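Local coordinates for protein NAD(P)H-FMN oxidoreductase (Bacillus subtilis, PDB 5LVA) that binds flavin mononucleotide and probably acts as a flavin-dependent NAD(P)H oxidoreductase, passing electrons from reduced nicotinamide nucleotides to an acceptor, at residues S15-A20 with Y146-A151. Numbering follows the deposited sequence.
With FMN (flavin mononucleotide), chain C.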
# COMPACT_ATOMS: atom_id res chain seq x y z
N SER A 15 8.62 -4.64 -12.97
CA SER A 15 8.97 -4.08 -11.66
C SER A 15 10.26 -4.69 -11.14
O SER A 15 10.48 -5.88 -11.31
CB SER A 15 7.84 -4.32 -10.65
OG SER A 15 8.25 -4.05 -9.32
N VAL A 16 11.09 -3.88 -10.50
CA VAL A 16 12.25 -4.43 -9.82
C VAL A 16 12.01 -4.52 -8.32
O VAL A 16 12.11 -5.60 -7.75
CB VAL A 16 13.51 -3.59 -10.11
CG1 VAL A 16 14.62 -3.95 -9.15
CG2 VAL A 16 13.97 -3.83 -11.52
N VAL A 17 11.70 -3.39 -7.69
CA VAL A 17 11.62 -3.30 -6.23
C VAL A 17 10.37 -3.96 -5.65
O VAL A 17 10.45 -4.80 -4.77
CB VAL A 17 11.64 -1.84 -5.76
CG1 VAL A 17 11.53 -1.78 -4.23
CG2 VAL A 17 12.89 -1.15 -6.24
N ASN A 18 9.21 -3.55 -6.15
CA ASN A 18 7.96 -4.07 -5.64
C ASN A 18 7.81 -5.55 -5.90
O ASN A 18 7.24 -6.27 -5.08
CB ASN A 18 6.80 -3.30 -6.25
CG ASN A 18 6.55 -2.01 -5.53
OD1 ASN A 18 5.90 -1.99 -4.49
ND2 ASN A 18 7.08 -0.92 -6.06
N ARG A 19 8.35 -5.99 -7.02
CA ARG A 19 8.39 -7.41 -7.35
C ARG A 19 9.16 -8.20 -6.28
O ARG A 19 8.69 -9.22 -5.78
CB ARG A 19 9.03 -7.59 -8.72
CG ARG A 19 9.12 -9.01 -9.20
CD ARG A 19 7.78 -9.69 -9.13
NE ARG A 19 7.69 -10.79 -10.08
CZ ARG A 19 6.58 -11.47 -10.33
NH1 ARG A 19 5.46 -11.18 -9.67
NH2 ARG A 19 6.59 -12.46 -11.22
N ALA A 20 10.33 -7.70 -5.92
CA ALA A 20 11.15 -8.32 -4.89
C ALA A 20 10.45 -8.34 -3.53
O ALA A 20 10.59 -9.29 -2.77
CB ALA A 20 12.47 -7.60 -4.77
N TYR A 146 5.62 1.49 5.41
CA TYR A 146 6.91 0.99 5.02
C TYR A 146 7.39 1.78 3.82
O TYR A 146 6.70 1.88 2.83
CB TYR A 146 6.91 -0.50 4.69
CG TYR A 146 8.31 -0.94 4.35
CD1 TYR A 146 9.27 -1.05 5.35
CD2 TYR A 146 8.70 -1.17 3.04
CE1 TYR A 146 10.56 -1.41 5.05
CE2 TYR A 146 9.99 -1.53 2.74
CZ TYR A 146 10.91 -1.65 3.75
OH TYR A 146 12.19 -2.00 3.45
N VAL A 147 8.58 2.34 3.93
CA VAL A 147 9.10 3.19 2.89
C VAL A 147 10.47 2.71 2.47
O VAL A 147 11.32 2.46 3.30
CB VAL A 147 9.19 4.64 3.35
CG1 VAL A 147 9.45 5.55 2.17
CG2 VAL A 147 7.92 5.05 4.04
N PHE A 148 10.69 2.59 1.16
CA PHE A 148 11.99 2.22 0.67
C PHE A 148 12.45 3.27 -0.30
O PHE A 148 11.78 3.57 -1.28
CB PHE A 148 11.97 0.84 0.01
CG PHE A 148 13.33 0.30 -0.32
CD1 PHE A 148 14.13 -0.24 0.66
CD2 PHE A 148 13.81 0.34 -1.60
CE1 PHE A 148 15.37 -0.74 0.37
CE2 PHE A 148 15.06 -0.16 -1.89
CZ PHE A 148 15.83 -0.69 -0.90
N TYR A 149 13.61 3.84 -0.00
CA TYR A 149 14.16 4.94 -0.77
C TYR A 149 15.24 4.45 -1.72
O TYR A 149 15.71 3.33 -1.58
CB TYR A 149 14.74 6.01 0.16
CG TYR A 149 13.75 6.66 1.11
CD1 TYR A 149 12.99 7.74 0.71
CD2 TYR A 149 13.60 6.21 2.41
CE1 TYR A 149 12.10 8.34 1.55
CE2 TYR A 149 12.70 6.79 3.26
CZ TYR A 149 11.96 7.87 2.83
OH TYR A 149 11.08 8.48 3.67
N GLN A 150 15.63 5.29 -2.67
CA GLN A 150 16.68 4.95 -3.62
C GLN A 150 16.28 3.73 -4.45
O GLN A 150 17.13 2.97 -4.89
CB GLN A 150 18.00 4.68 -2.89
CG GLN A 150 18.80 5.90 -2.51
CD GLN A 150 19.69 6.37 -3.62
OE1 GLN A 150 19.52 7.46 -4.16
NE2 GLN A 150 20.66 5.54 -3.98
N ALA A 151 14.98 3.57 -4.63
CA ALA A 151 14.42 2.41 -5.30
C ALA A 151 14.87 2.30 -6.76
O ALA A 151 14.71 3.23 -7.54
CB ALA A 151 12.91 2.45 -5.20
N1 FMN C . 10.28 8.63 -7.12
C2 FMN C . 10.22 9.56 -6.10
O2 FMN C . 11.02 9.51 -5.17
N3 FMN C . 9.25 10.53 -6.09
C4 FMN C . 8.34 10.62 -7.10
O4 FMN C . 7.49 11.50 -7.05
C4A FMN C . 8.40 9.69 -8.15
N5 FMN C . 7.49 9.75 -9.18
C5A FMN C . 7.54 8.84 -10.21
C6 FMN C . 6.61 8.93 -11.23
C7 FMN C . 6.61 8.03 -12.28
C7M FMN C . 5.58 8.16 -13.37
C8 FMN C . 7.58 7.03 -12.30
C8M FMN C . 7.63 6.03 -13.41
C9 FMN C . 8.52 6.95 -11.27
C9A FMN C . 8.50 7.84 -10.22
N10 FMN C . 9.43 7.78 -9.19
C10 FMN C . 9.37 8.70 -8.15
C1' FMN C . 10.45 6.68 -9.16
C2' FMN C . 9.68 5.49 -8.51
O2' FMN C . 9.21 5.82 -7.21
C3' FMN C . 10.40 4.13 -8.54
O3' FMN C . 10.51 3.80 -9.90
C4' FMN C . 9.58 3.06 -7.78
O4' FMN C . 9.36 3.52 -6.48
C5' FMN C . 10.15 1.66 -7.58
O5' FMN C . 10.04 0.93 -8.77
P FMN C . 9.58 -0.60 -8.98
O1P FMN C . 8.70 -0.49 -10.16
O2P FMN C . 10.80 -1.42 -9.22
O3P FMN C . 8.78 -1.23 -7.89
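The backbones of 15-20 and 146-151 come closest where Val17, in the first turn of helix 17-23, faces Ala151, just past the end of edge strand 141-148, with their CA atoms 6.4 Å apart. This is the phosphate-binding corner of a flavodoxin-like fold, in which the loop after the first strand of the parallel sheet leads into a helix whose N-terminus receives the FMN phosphate. No hydrogen bond joins the segments directly; Val17 supplies the apolar link with its two methyls. Val17 CG2 lies 3.7 Å from Ala151 CB, while Val17 CG1, anti to the backbone N (chi1 179°), approaches Phe148 CD2 obliquely at 4.1 Å. The Phe148 ring also packs edge-to-face with Phe21 of helix 17-23, and Leu159 of helix 156-171 touches Val17.

The ligand itself bridges the two segments. Ala151 CB rests against FMN C5', at the ribityl end beside the phosphate, whereas the backbone amides of Val16 and Val17 both donate to O2P, the latter almost straight (164°). Asn18 gives its backbone amide and ND2 to O3P, so four N-H donors from 16-18 grip two phosphate oxygens at the N-terminus of helix 17-23, where the helix dipole would probably favour the anion. The Ser15 hydroxyl adds a fifth bond, 3.2 Å from OG to FMN O3P. That hydroxyl also accepts from Arg19 N, in the first turn of the helix; its position anti to the backbone N (chi1 168°) brings it between amide and phosphate. Replacing Ser15 by an alanine removes this oxygen and is likely to leave the Arg19 amide without its acceptor and O3P with one donor fewer. Gln63 binds Asn18 OD1, which orients the carboxamide with its nitrogen toward the ligand, while Asn18 N lies 2.9 Å from FMN O3P.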